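Local coordinates for protein endo-1,3-beta-glucanase (Streptomyces sioyaensis, PDB 3DGT) that probably hydrolyses internal bonds of 1,3-beta-glucans, this chain being the family 16 catalytic domain of a longer protein, at residues Q150-T155 with G250-G255; A180-T185 with F208-V213; G118-F123 with G246-A251; M159-S164 with S173-S178; T155-H160 with V213-V218. All coordinates share one frame; numbering follows the deposited sequence.

Five contacts illustrate how a family 16 beta-sandwich joins its layers and ties down its loops. Contacts 1 and 3 lie side by side, their centres about 7 Å apart. Gln150 of contact 1 meets Gly118 of contact 3, and both contacts share Gly250 and Ala251. Contacts 4 and 5, with centres about 10 Å apart, both use strand 155-160: contact 4 pairs it within its sheet, contact 5 packs it against strand 213-219. Contact 2, whose centre is about 12 Å from that of contact 5, sits at the Val210-Val213 turn that leads into strand 213-219. The side chain of its Asp211 is about 11 Å from that of Asp269, a magnesium ligand.

Contact 1: Q150-T155 with G250-G255; sequences QGLNKT and GAFGGG
Gln150 and Phe252 are the closest pair of backbone positions, with CA atoms 7.2 Å apart, and neither segment forms regular helix or strand here. The contact joins two surface loops of the family 16 beta-sandwich (the jelly roll of the concanavalin clan): the one leading into strand 155-160 and the one that follows the short helix 247-250. Side chain to backbone is the dominant theme. The amide of Gln150 reaches into the turn around Gly253 and gives both of its N-H groups to carbonyls: NE2 lies 2.8 Å from Gly254 O, in a nearly straight bond of 167°, and 3.0 Å from Phe252 O. Both acceptors lie close to the plane of the amide. They receive it differently, for the nitrogen sits well above the carbonyl plane of Phe252 but only slightly tilted from that of Gly254. Chi1 (-47°) sets CG beside the backbone N and 3.8 Å from Phe252 CB; the bend at chi2 (-55°) then directs the amide to the two carbonyls. Since OE1 of the same amide accepts Gly118 N, the group is fixed against flipping and bridges three backbone positions. Glycines at 253, 254 and 255 let the loop adopt positive phi angles. Phe252 points its CB toward the first loop; its ring meets Trp156 edge-to-face, and CD2 stands 4.2 Å from Leu152 CD1, the two side chains crossing at about a right angle.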
# COMPACT_ATOMS: atom_id res chain seq x y z
N GLN A 150 -10.97 3.58 8.96
CA GLN A 150 -12.29 3.72 9.58
C GLN A 150 -13.46 3.23 8.72
O GLN A 150 -14.61 3.57 8.99
CB GLN A 150 -12.56 5.18 10.03
CG GLN A 150 -11.43 5.87 10.83
CD GLN A 150 -10.99 5.11 12.06
OE1 GLN A 150 -10.43 4.02 11.96
NE2 GLN A 150 -11.24 5.68 13.23
N GLY A 151 -13.16 2.42 7.70
CA GLY A 151 -14.18 1.96 6.76
C GLY A 151 -14.88 3.07 6.00
O GLY A 151 -16.00 2.88 5.50
N LEU A 152 -14.22 4.22 5.88
CA LEU A 152 -14.78 5.35 5.16
C LEU A 152 -14.70 5.13 3.65
O LEU A 152 -13.73 4.55 3.15
CB LEU A 152 -14.05 6.64 5.53
CG LEU A 152 -14.27 7.17 6.95
CD1 LEU A 152 -13.23 8.21 7.33
CD2 LEU A 152 -15.67 7.76 7.10
N ASN A 153 -15.70 5.63 2.92
CA ASN A 153 -15.70 5.53 1.46
C ASN A 153 -14.77 6.55 0.82
O ASN A 153 -15.22 7.51 0.17
CB ASN A 153 -17.11 5.68 0.89
CG ASN A 153 -17.15 5.59 -0.62
OD1 ASN A 153 -16.32 4.91 -1.24
ND2 ASN A 153 -18.12 6.24 -1.23
N LYS A 154 -13.47 6.34 1.01
CA LYS A 154 -12.47 7.12 0.29
C LYS A 154 -11.12 6.46 0.32
O LYS A 154 -10.82 5.65 1.22
CB LYS A 154 -12.39 8.57 0.77
CG LYS A 154 -12.55 8.80 2.28
CD LYS A 154 -12.40 10.29 2.59
CE LYS A 154 -12.74 10.63 4.03
NZ LYS A 154 -12.76 12.12 4.23
N THR A 155 -10.34 6.77 -0.71
CA THR A 155 -8.97 6.32 -0.82
C THR A 155 -8.04 7.53 -0.73
O THR A 155 -8.35 8.61 -1.26
CB THR A 155 -8.73 5.52 -2.11
OG1 THR A 155 -7.33 5.23 -2.22
CG2 THR A 155 -9.22 6.27 -3.35
N GLY A 250 -6.08 7.43 14.24
CA GLY A 250 -6.13 8.38 15.36
C GLY A 250 -6.59 9.77 14.96
O GLY A 250 -7.16 10.50 15.79
N ALA A 251 -6.35 10.15 13.71
CA ALA A 251 -6.74 11.46 13.20
C ALA A 251 -8.20 11.48 12.74
O ALA A 251 -8.74 12.55 12.43
CB ALA A 251 -5.81 11.89 12.09
N PHE A 252 -8.81 10.30 12.70
CA PHE A 252 -10.20 10.12 12.25
C PHE A 252 -11.07 9.36 13.27
O PHE A 252 -11.93 8.56 12.90
CB PHE A 252 -10.24 9.45 10.87
CG PHE A 252 -9.74 10.33 9.77
CD1 PHE A 252 -8.37 10.50 9.57
CD2 PHE A 252 -10.63 11.05 8.97
CE1 PHE A 252 -7.89 11.36 8.57
CE2 PHE A 252 -10.17 11.89 7.97
CZ PHE A 252 -8.80 12.06 7.78
N GLY A 253 -10.82 9.64 14.55
CA GLY A 253 -11.67 9.10 15.62
C GLY A 253 -11.07 8.02 16.50
O GLY A 253 -11.65 7.65 17.53
N GLY A 254 -9.91 7.52 16.12
CA GLY A 254 -9.21 6.53 16.92
C GLY A 254 -9.63 5.09 16.68
O GLY A 254 -10.40 4.80 15.76
N GLY A 255 -9.13 4.20 17.52
CA GLY A 255 -9.36 2.78 17.38
C GLY A 255 -8.06 1.98 17.42
O GLY A 255 -6.99 2.55 17.28

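Contact 2: A180-T185 with F208-V213; sequences ACPNTT and FSVDGV
Pro182 points its ring at the end of a beta hairpin, meeting Val210 tip to tip, with CD 3.8 Å from Val210 CG1 and almost as near to the other methyl, CG2. The same CD meets a carboxylate oxygen at 3.4 Å, Asp211 OD2, so the proline meets an apolar fork and, beside it, an acidic side chain that crosses it obliquely. The other oxygen of that carboxylate, OD1, accepts the backbone N-H of Thr192, which steadies Asp211 beside the proline. Val213 adds a looser touch, its CG2 4.5 Å from Pro182 CG. These three partners converge because Val210 to Val213 form a type I' turn, the tight two-residue link of a hairpin, closed by Val213 N to Val210 O at 2.9 Å. Both central residues, Asp211 and Gly212, have positive phi, which glycine accepts readily. Across the contact, Cys181 SG lies 4.2 Å from Val210 CG2, and its disulfide with Cys186 ties off the loop. Just beyond the proline, Thr184 N returns to Pro182 O in a classic gamma turn centred on Asn183. The loop thus covers the end of strand 205-210, flanked on one side by strand 191-198 through His191 and Tyr193, while Val210 also touches Thr155 of strand 155-160.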
# COMPACT_ATOMS: atom_id res chain seq x y z
N ALA A 180 -13.53 9.79 -2.99
CA ALA A 180 -14.44 8.66 -2.90
C ALA A 180 -14.17 7.67 -4.04
O ALA A 180 -13.75 8.07 -5.13
CB ALA A 180 -15.88 9.14 -2.95
N CYS A 181 -14.42 6.39 -3.80
CA CYS A 181 -14.33 5.44 -4.90
C CYS A 181 -15.44 5.74 -5.90
O CYS A 181 -16.59 5.98 -5.50
CB CYS A 181 -14.41 4.01 -4.42
SG CYS A 181 -12.86 3.42 -3.71
N PRO A 182 -15.11 5.77 -7.19
CA PRO A 182 -16.15 5.90 -8.20
C PRO A 182 -17.19 4.77 -8.18
O PRO A 182 -16.84 3.60 -7.94
CB PRO A 182 -15.36 5.88 -9.52
CG PRO A 182 -14.00 6.34 -9.15
CD PRO A 182 -13.76 5.74 -7.79
N ASN A 183 -18.44 5.16 -8.41
CA ASN A 183 -19.59 4.26 -8.64
C ASN A 183 -20.13 3.53 -7.43
O ASN A 183 -21.34 3.56 -7.17
CB ASN A 183 -19.29 3.24 -9.74
CG ASN A 183 -18.96 3.88 -11.05
OD1 ASN A 183 -19.76 4.64 -11.60
ND2 ASN A 183 -17.78 3.56 -11.57
N THR A 184 -19.24 2.84 -6.74
CA THR A 184 -19.61 2.04 -5.57
C THR A 184 -18.60 2.37 -4.47
O THR A 184 -17.52 2.88 -4.76
CB THR A 184 -19.56 0.52 -5.87
OG1 THR A 184 -18.23 0.15 -6.28
CG2 THR A 184 -20.55 0.14 -6.96
N THR A 185 -18.95 2.08 -3.22
CA THR A 185 -18.01 2.38 -2.13
C THR A 185 -16.77 1.50 -2.22
O THR A 185 -16.82 0.39 -2.74
CB THR A 185 -18.61 2.18 -0.73
OG1 THR A 185 -18.79 0.78 -0.46
CG2 THR A 185 -19.92 2.95 -0.58
N PHE A 208 -1.45 9.25 -9.24
CA PHE A 208 -2.24 8.24 -8.55
C PHE A 208 -3.68 8.29 -9.01
O PHE A 208 -4.28 9.38 -9.11
CB PHE A 208 -2.22 8.48 -7.04
CG PHE A 208 -0.85 8.41 -6.42
CD1 PHE A 208 -0.30 7.19 -6.03
CD2 PHE A 208 -0.12 9.57 -6.20
CE1 PHE A 208 0.95 7.14 -5.43
CE2 PHE A 208 1.14 9.52 -5.59
CZ PHE A 208 1.68 8.31 -5.22
N SER A 209 -4.23 7.11 -9.29
CA SER A 209 -5.61 6.99 -9.77
C SER A 209 -6.39 5.89 -9.07
O SER A 209 -5.81 4.96 -8.50
CB SER A 209 -5.63 6.77 -11.28
OG SER A 209 -4.87 5.64 -11.66
N VAL A 210 -7.71 6.02 -9.11
CA VAL A 210 -8.62 4.97 -8.68
C VAL A 210 -9.61 4.73 -9.81
O VAL A 210 -10.19 5.67 -10.35
CB VAL A 210 -9.33 5.29 -7.33
CG1 VAL A 210 -10.11 6.62 -7.41
CG2 VAL A 210 -10.27 4.15 -6.92
N ASP A 211 -9.78 3.46 -10.17
CA ASP A 211 -10.65 3.06 -11.29
C ASP A 211 -10.38 3.91 -12.54
O ASP A 211 -11.31 4.32 -13.25
CB ASP A 211 -12.12 3.15 -10.89
CG ASP A 211 -12.47 2.22 -9.74
OD1 ASP A 211 -11.81 1.16 -9.59
OD2 ASP A 211 -13.41 2.56 -9.01
N GLY A 212 -9.10 4.17 -12.79
CA GLY A 212 -8.70 4.90 -13.98
C GLY A 212 -8.82 6.42 -13.90
O GLY A 212 -8.56 7.10 -14.91
N VAL A 213 -9.19 6.95 -12.73
CA VAL A 213 -9.41 8.40 -12.58
C VAL A 213 -8.32 9.01 -11.69
O VAL A 213 -8.18 8.64 -10.53
CB VAL A 213 -10.80 8.71 -12.00
CG1 VAL A 213 -11.08 10.21 -12.11
CG2 VAL A 213 -11.89 7.93 -12.75

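Contact 3: G118-F123 with G246-A251; sequences GYWPAF and GGFPGA
This is an aromatic and proline contact, Trp120 against Phe248 and Pro249, made where strand 119-127 of the beta-sandwich meets the short helix 247-250. Gly246 occupies the N-cap of that helix, with its carbonyl accepting Gly250 N, and a side chain on Gly246 would come tight against CZ3 of the indole. One face of the indole takes both helix residues. Phe248 CB stands over the six-membered ring in a CH-pi contact, 3.5 Å from the centroid and only 14° off the normal, while Pro249 CD lies 3.5 Å from CE3, offset toward the rim. Beyond its CB, the phenyl ring turns an edge toward the five-membered ring in an offset edge-to-face pair, with centroids 5.2 Å apart and planes at 73°. The indole gets there because CG is anti to the backbone N (chi1 -178°), which swings it from the strand toward the helix. Beside it, Pro249 CG lies 3.7 Å from Gly118 O. The indole N-H is spent on Glu147, which belongs to a sequence matching the E-x-D-x-x-E signature of family 16. With leucine in place of Trp120, the bond to Glu147 is likely to be lost and a gap to open beneath Phe248 and Pro249. The helix is therefore held on this strand by dispersion and CH-pi forces, while the polar rim of the indole is committed to the neighbouring strand.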
# COMPACT_ATOMS: atom_id res chain seq x y z
N GLY A 118 -10.25 1.81 13.62
CA GLY A 118 -8.88 1.30 13.69
C GLY A 118 -8.38 0.60 12.44
O GLY A 118 -7.18 0.46 12.25
N TYR A 119 -9.30 0.15 11.57
CA TYR A 119 -8.91 -0.56 10.35
C TYR A 119 -8.12 0.36 9.42
O TYR A 119 -8.63 1.40 9.00
CB TYR A 119 -10.13 -1.08 9.59
CG TYR A 119 -10.57 -2.48 9.96
CD1 TYR A 119 -11.37 -2.71 11.08
CD2 TYR A 119 -10.24 -3.56 9.16
CE1 TYR A 119 -11.80 -4.01 11.40
CE2 TYR A 119 -10.66 -4.85 9.46
CZ TYR A 119 -11.43 -5.06 10.59
OH TYR A 119 -11.84 -6.34 10.89
N TRP A 120 -6.90 -0.05 9.09
CA TRP A 120 -6.02 0.75 8.23
C TRP A 120 -5.39 -0.11 7.13
O TRP A 120 -4.23 -0.48 7.22
CB TRP A 120 -4.97 1.43 9.11
CG TRP A 120 -3.96 2.36 8.44
CD1 TRP A 120 -3.93 2.77 7.13
CD2 TRP A 120 -2.89 3.04 9.10
NE1 TRP A 120 -2.87 3.63 6.94
CE2 TRP A 120 -2.22 3.81 8.13
CE3 TRP A 120 -2.41 3.04 10.41
CZ2 TRP A 120 -1.12 4.60 8.44
CZ3 TRP A 120 -1.31 3.82 10.72
CH2 TRP A 120 -0.68 4.59 9.74
N PRO A 121 -6.17 -0.43 6.08
CA PRO A 121 -5.61 -1.13 4.94
C PRO A 121 -4.68 -0.23 4.13
O PRO A 121 -4.85 1.00 4.09
CB PRO A 121 -6.85 -1.49 4.11
CG PRO A 121 -7.81 -0.38 4.43
CD PRO A 121 -7.60 -0.12 5.90
N ALA A 122 -3.70 -0.84 3.47
CA ALA A 122 -2.74 -0.08 2.66
C ALA A 122 -2.13 -0.93 1.56
O ALA A 122 -1.92 -2.15 1.72
CB ALA A 122 -1.66 0.54 3.53
N PHE A 123 -1.85 -0.27 0.44
CA PHE A 123 -1.15 -0.84 -0.70
C PHE A 123 -0.18 0.24 -1.12
O PHE A 123 -0.57 1.33 -1.51
CB PHE A 123 -2.15 -1.15 -1.83
CG PHE A 123 -1.54 -1.28 -3.20
CD1 PHE A 123 -0.49 -2.16 -3.45
CD2 PHE A 123 -2.08 -0.56 -4.27
CE1 PHE A 123 0.05 -2.29 -4.73
CE2 PHE A 123 -1.55 -0.69 -5.55
CZ PHE A 123 -0.49 -1.55 -5.78
N GLY A 246 -3.16 3.14 15.42
CA GLY A 246 -2.06 4.01 15.04
C GLY A 246 -2.52 5.40 14.63
O GLY A 246 -3.68 5.78 14.79
N GLY A 247 -1.58 6.15 14.07
CA GLY A 247 -1.77 7.58 13.88
C GLY A 247 -2.83 7.99 12.88
O GLY A 247 -3.56 8.96 13.11
N PHE A 248 -2.92 7.27 11.77
CA PHE A 248 -3.90 7.64 10.72
C PHE A 248 -5.33 7.44 11.26
O PHE A 248 -6.12 8.40 11.26
CB PHE A 248 -3.63 6.84 9.44
CG PHE A 248 -4.16 7.47 8.16
CD1 PHE A 248 -5.29 8.28 8.15
CD2 PHE A 248 -3.52 7.20 6.94
CE1 PHE A 248 -5.77 8.82 6.95
CE2 PHE A 248 -3.99 7.74 5.74
CZ PHE A 248 -5.12 8.55 5.75
N PRO A 249 -5.68 6.23 11.75
CA PRO A 249 -7.01 6.16 12.38
C PRO A 249 -7.17 7.13 13.54
O PRO A 249 -8.27 7.62 13.78
CB PRO A 249 -7.09 4.71 12.86
CG PRO A 249 -6.10 3.96 12.04
CD PRO A 249 -4.99 4.93 11.74
N GLY A 250 -6.08 7.43 14.24
CA GLY A 250 -6.13 8.38 15.36
C GLY A 250 -6.59 9.77 14.96
O GLY A 250 -7.16 10.50 15.79
N ALA A 251 -6.35 10.15 13.71
CA ALA A 251 -6.74 11.46 13.20
C ALA A 251 -8.20 11.48 12.74
O ALA A 251 -8.74 12.55 12.43
CB ALA A 251 -5.81 11.89 12.09

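Contact 4: M159-S164 with S173-S178; sequences MHCGTS and SGIGNS. Unlike the reference sequence in segment 173-178: Ser178 (reference Leu).
Met159 and Ile175 exchange two backbone hydrogen bonds, Met159 N to Ile175 O and Ile175 N to Met159 O, each 2.9 Å long and close to straight. The two are not equivalent: the N-H of Ile175 meets its acceptor with little tilt from the carbonyl plane, whereas that of Met159 arrives from above it, 38° out. Just beyond this pair, NE2 of His160 bonds to the carbonyl of Thr172, the residue before the second segment, and has Ser173 O only at 3.6 Å. Cys161 N is bound by Glu171. Such a doubly bonded antiparallel pair marks the point where strands 155-160 and 175-179 of the beta-sandwich separate into the long loop between them, which the Cys161 to Cys169 disulfide cross-links. The imidazole reaches the end of that loop obliquely: its CG lies anti to the carbonyl carbon (chi1 -69°), and CD2 rests 3.7 Å from Gly174 CA. A side chain on Gly174 would collide with both the imidazole and the carbonyl of Met159. Replacing His160 by alanine takes away the ring that meets Trp137 and is likely to leave the Thr172 carbonyl without its donor and Gly174 uncovered. Farther out, Met159 and Ile175 project to the same side of the sheet, and Ile175 reaches on to meet the disulfide sulfur, with CD1 4.4 Å from Cys161 SG.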
# COMPACT_ATOMS: atom_id res chain seq x y z
N MET A 159 2.62 10.81 -1.79
CA MET A 159 4.07 10.63 -1.83
C MET A 159 4.72 11.22 -0.60
O MET A 159 4.45 12.37 -0.24
CB MET A 159 4.70 11.23 -3.09
CG MET A 159 6.21 11.09 -3.10
SD MET A 159 6.86 11.56 -4.71
CE MET A 159 8.61 11.24 -4.46
N HIS A 160 5.60 10.44 0.02
CA HIS A 160 6.45 10.91 1.11
C HIS A 160 7.88 11.02 0.63
O HIS A 160 8.34 10.20 -0.17
CB HIS A 160 6.33 9.98 2.31
CG HIS A 160 5.00 10.03 2.99
ND1 HIS A 160 3.97 9.16 2.71
CD2 HIS A 160 4.52 10.89 3.92
CE1 HIS A 160 2.92 9.47 3.45
NE2 HIS A 160 3.23 10.52 4.20
N CYS A 161 8.58 12.05 1.11
CA CYS A 161 9.92 12.40 0.63
C CYS A 161 10.56 13.46 1.51
O CYS A 161 9.91 14.04 2.39
CB CYS A 161 9.88 12.86 -0.85
SG CYS A 161 8.38 13.78 -1.37
N GLY A 162 11.85 13.70 1.27
CA GLY A 162 12.54 14.83 1.87
C GLY A 162 12.89 14.57 3.32
O GLY A 162 13.53 13.57 3.65
N THR A 163 12.48 15.50 4.18
CA THR A 163 12.73 15.41 5.61
C THR A 163 11.41 15.46 6.38
O THR A 163 10.39 15.87 5.84
CB THR A 163 13.62 16.56 6.10
OG1 THR A 163 13.08 17.80 5.63
CG2 THR A 163 15.04 16.40 5.58
N SER A 164 11.43 15.02 7.63
CA SER A 164 10.25 15.05 8.48
C SER A 164 10.67 15.53 9.86
O SER A 164 11.74 15.15 10.32
CB SER A 164 9.63 13.66 8.59
OG SER A 164 8.33 13.71 9.18
N SER A 173 2.28 14.61 6.61
CA SER A 173 1.14 14.53 5.71
C SER A 173 1.55 13.99 4.34
O SER A 173 0.81 13.21 3.74
CB SER A 173 0.46 15.89 5.57
OG SER A 173 -0.03 16.32 6.82
N GLY A 174 2.73 14.39 3.85
CA GLY A 174 3.15 14.01 2.51
C GLY A 174 2.39 14.82 1.47
O GLY A 174 1.57 15.68 1.81
N ILE A 175 2.68 14.57 0.20
CA ILE A 175 1.99 15.22 -0.91
C ILE A 175 0.90 14.25 -1.35
O ILE A 175 1.17 13.27 -2.05
CB ILE A 175 2.95 15.55 -2.07
CG1 ILE A 175 4.13 16.40 -1.57
CG2 ILE A 175 2.19 16.27 -3.21
CD1 ILE A 175 5.23 16.62 -2.61
N GLY A 176 -0.33 14.50 -0.90
CA GLY A 176 -1.41 13.55 -1.08
C GLY A 176 -2.81 14.12 -1.16
O GLY A 176 -3.04 15.32 -0.96
N ASN A 177 -3.76 13.24 -1.45
CA ASN A 177 -5.15 13.61 -1.64
C ASN A 177 -6.02 12.42 -1.29
O ASN A 177 -5.53 11.29 -1.20
CB ASN A 177 -5.37 14.02 -3.10
CG ASN A 177 -6.68 14.76 -3.35
OD1 ASN A 177 -7.14 14.84 -4.50
ND2 ASN A 177 -7.28 15.31 -2.31
N SER A 178 -7.31 12.66 -1.10
CA SER A 178 -8.27 11.59 -0.93
C SER A 178 -9.44 11.85 -1.87
O SER A 178 -9.69 13.00 -2.27
CB SER A 178 -8.76 11.52 0.52
OG SER A 178 -9.31 12.77 0.91

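Contact 5: T155-H160 with V213-V218; sequences TWATMH and VTYQTV
Tyr215 is the first residue along segment 213-218 to reach strand 155-160, and its phenol hydroxyl leads the approach, crossing Thr155 obliquely. The hydroxyl OH accepts Thr155 OG1 at 3.0 Å, with Ala157 CB 3.3 Å from the same oxygen. The ring carries on the contact: CZ lies 3.6 Å from Ala157 CB, and the methyl CG2 of Thr155 sits close by. Chi1 of 62° puts the tyrosine CG between the backbone N and the carbonyl carbon, from where the ring reaches Thr155 and Ala157. Tyr215 and Gln216 together stand opposite Phe208, a classic beta bulge in the pairing of this strand with strand 205-210. With the bulge, the CB atoms of both residues point toward strand 155-160, though Gln216 contributes less: CG is 4.1 Å from Ala157 O, and its amide turns back in a weak bond to Thr217 O. Val218 then forks around Met159, CG1 lying 3.8 Å from SD and CG2 4.0 Å from CB. The segments run almost parallel, at 12° with axes 7.7 Å apart, yet share no backbone bonds. They belong to facing layers of the beta-sandwich, strand 155-160 pairing with 142-144 and 175-179 instead. Ala157, which also touches Phe208, probably allows the close approach of the phenol. Apolar surface thus carries most of this interface, and the threonine hydroxyl gives the phenol oxygen within it a polar partner.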
# COMPACT_ATOMS: atom_id res chain seq x y z
N THR A 155 -10.34 6.77 -0.71
CA THR A 155 -8.97 6.32 -0.82
C THR A 155 -8.04 7.53 -0.73
O THR A 155 -8.35 8.61 -1.26
CB THR A 155 -8.73 5.52 -2.11
OG1 THR A 155 -7.33 5.23 -2.22
CG2 THR A 155 -9.22 6.27 -3.35
N TRP A 156 -6.94 7.35 -0.02
CA TRP A 156 -5.86 8.34 0.05
C TRP A 156 -4.67 7.84 -0.74
O TRP A 156 -4.29 6.66 -0.64
CB TRP A 156 -5.42 8.54 1.50
CG TRP A 156 -6.30 9.36 2.42
CD1 TRP A 156 -6.09 10.65 2.81
CD2 TRP A 156 -7.48 8.92 3.13
NE1 TRP A 156 -7.06 11.06 3.70
CE2 TRP A 156 -7.93 10.02 3.91
CE3 TRP A 156 -8.19 7.71 3.18
CZ2 TRP A 156 -9.06 9.94 4.73
CZ3 TRP A 156 -9.33 7.63 4.01
CH2 TRP A 156 -9.75 8.74 4.76
N ALA A 157 -4.06 8.73 -1.52
CA ALA A 157 -2.81 8.44 -2.24
C ALA A 157 -1.83 9.55 -1.95
O ALA A 157 -2.20 10.72 -1.96
CB ALA A 157 -3.05 8.33 -3.72
N THR A 158 -0.58 9.18 -1.69
CA THR A 158 0.38 10.12 -1.12
C THR A 158 1.81 9.77 -1.53
O THR A 158 2.18 8.60 -1.56
CB THR A 158 0.33 10.08 0.43
OG1 THR A 158 -1.03 10.16 0.88
CG2 THR A 158 1.11 11.23 1.02
N MET A 159 2.62 10.81 -1.79
CA MET A 159 4.07 10.63 -1.83
C MET A 159 4.72 11.22 -0.60
O MET A 159 4.45 12.37 -0.24
CB MET A 159 4.70 11.23 -3.09
CG MET A 159 6.21 11.09 -3.10
SD MET A 159 6.86 11.56 -4.71
CE MET A 159 8.61 11.24 -4.46
N HIS A 160 5.60 10.44 0.02
CA HIS A 160 6.45 10.91 1.11
C HIS A 160 7.88 11.02 0.63
O HIS A 160 8.34 10.20 -0.17
CB HIS A 160 6.33 9.98 2.31
CG HIS A 160 5.00 10.03 2.99
ND1 HIS A 160 3.97 9.16 2.71
CD2 HIS A 160 4.52 10.89 3.92
CE1 HIS A 160 2.92 9.47 3.45
NE2 HIS A 160 3.23 10.52 4.20
N VAL A 213 -9.19 6.95 -12.73
CA VAL A 213 -9.41 8.40 -12.58
C VAL A 213 -8.32 9.01 -11.69
O VAL A 213 -8.18 8.64 -10.53
CB VAL A 213 -10.80 8.71 -12.00
CG1 VAL A 213 -11.08 10.21 -12.11
CG2 VAL A 213 -11.89 7.93 -12.75
N THR A 214 -7.56 9.94 -12.25
CA THR A 214 -6.42 10.52 -11.53
C THR A 214 -6.87 11.54 -10.49
O THR A 214 -7.61 12.48 -10.82
CB THR A 214 -5.42 11.13 -12.52
OG1 THR A 214 -4.92 10.09 -13.38
CG2 THR A 214 -4.25 11.79 -11.77
N TYR A 215 -6.42 11.36 -9.25
CA TYR A 215 -6.78 12.30 -8.17
C TYR A 215 -5.62 13.00 -7.48
O TYR A 215 -5.83 14.03 -6.84
CB TYR A 215 -7.76 11.68 -7.15
CG TYR A 215 -7.28 10.47 -6.36
CD1 TYR A 215 -7.23 9.21 -6.94
CD2 TYR A 215 -6.96 10.59 -5.01
CE1 TYR A 215 -6.82 8.11 -6.21
CE2 TYR A 215 -6.56 9.49 -4.27
CZ TYR A 215 -6.50 8.25 -4.88
OH TYR A 215 -6.10 7.14 -4.16
N GLN A 216 -4.41 12.47 -7.64
CA GLN A 216 -3.22 13.13 -7.12
C GLN A 216 -2.08 13.00 -8.12
O GLN A 216 -1.81 11.92 -8.63
CB GLN A 216 -2.80 12.54 -5.77
CG GLN A 216 -1.49 13.14 -5.21
CD GLN A 216 -1.63 14.60 -4.79
OE1 GLN A 216 -2.55 14.96 -4.06
NE2 GLN A 216 -0.71 15.45 -5.25
N THR A 217 -1.44 14.13 -8.40
CA THR A 217 -0.23 14.15 -9.20
C THR A 217 0.87 14.84 -8.40
O THR A 217 0.63 15.83 -7.70
CB THR A 217 -0.43 14.87 -10.55
OG1 THR A 217 -1.62 14.39 -11.18
CG2 THR A 217 0.75 14.61 -11.49
N VAL A 218 2.07 14.28 -8.50
CA VAL A 218 3.26 14.85 -7.87
C VAL A 218 4.26 15.06 -8.99
O VAL A 218 4.45 14.19 -9.83
CB VAL A 218 3.84 13.90 -6.78
CG1 VAL A 218 5.02 14.55 -6.06
CG2 VAL A 218 2.75 13.51 -5.78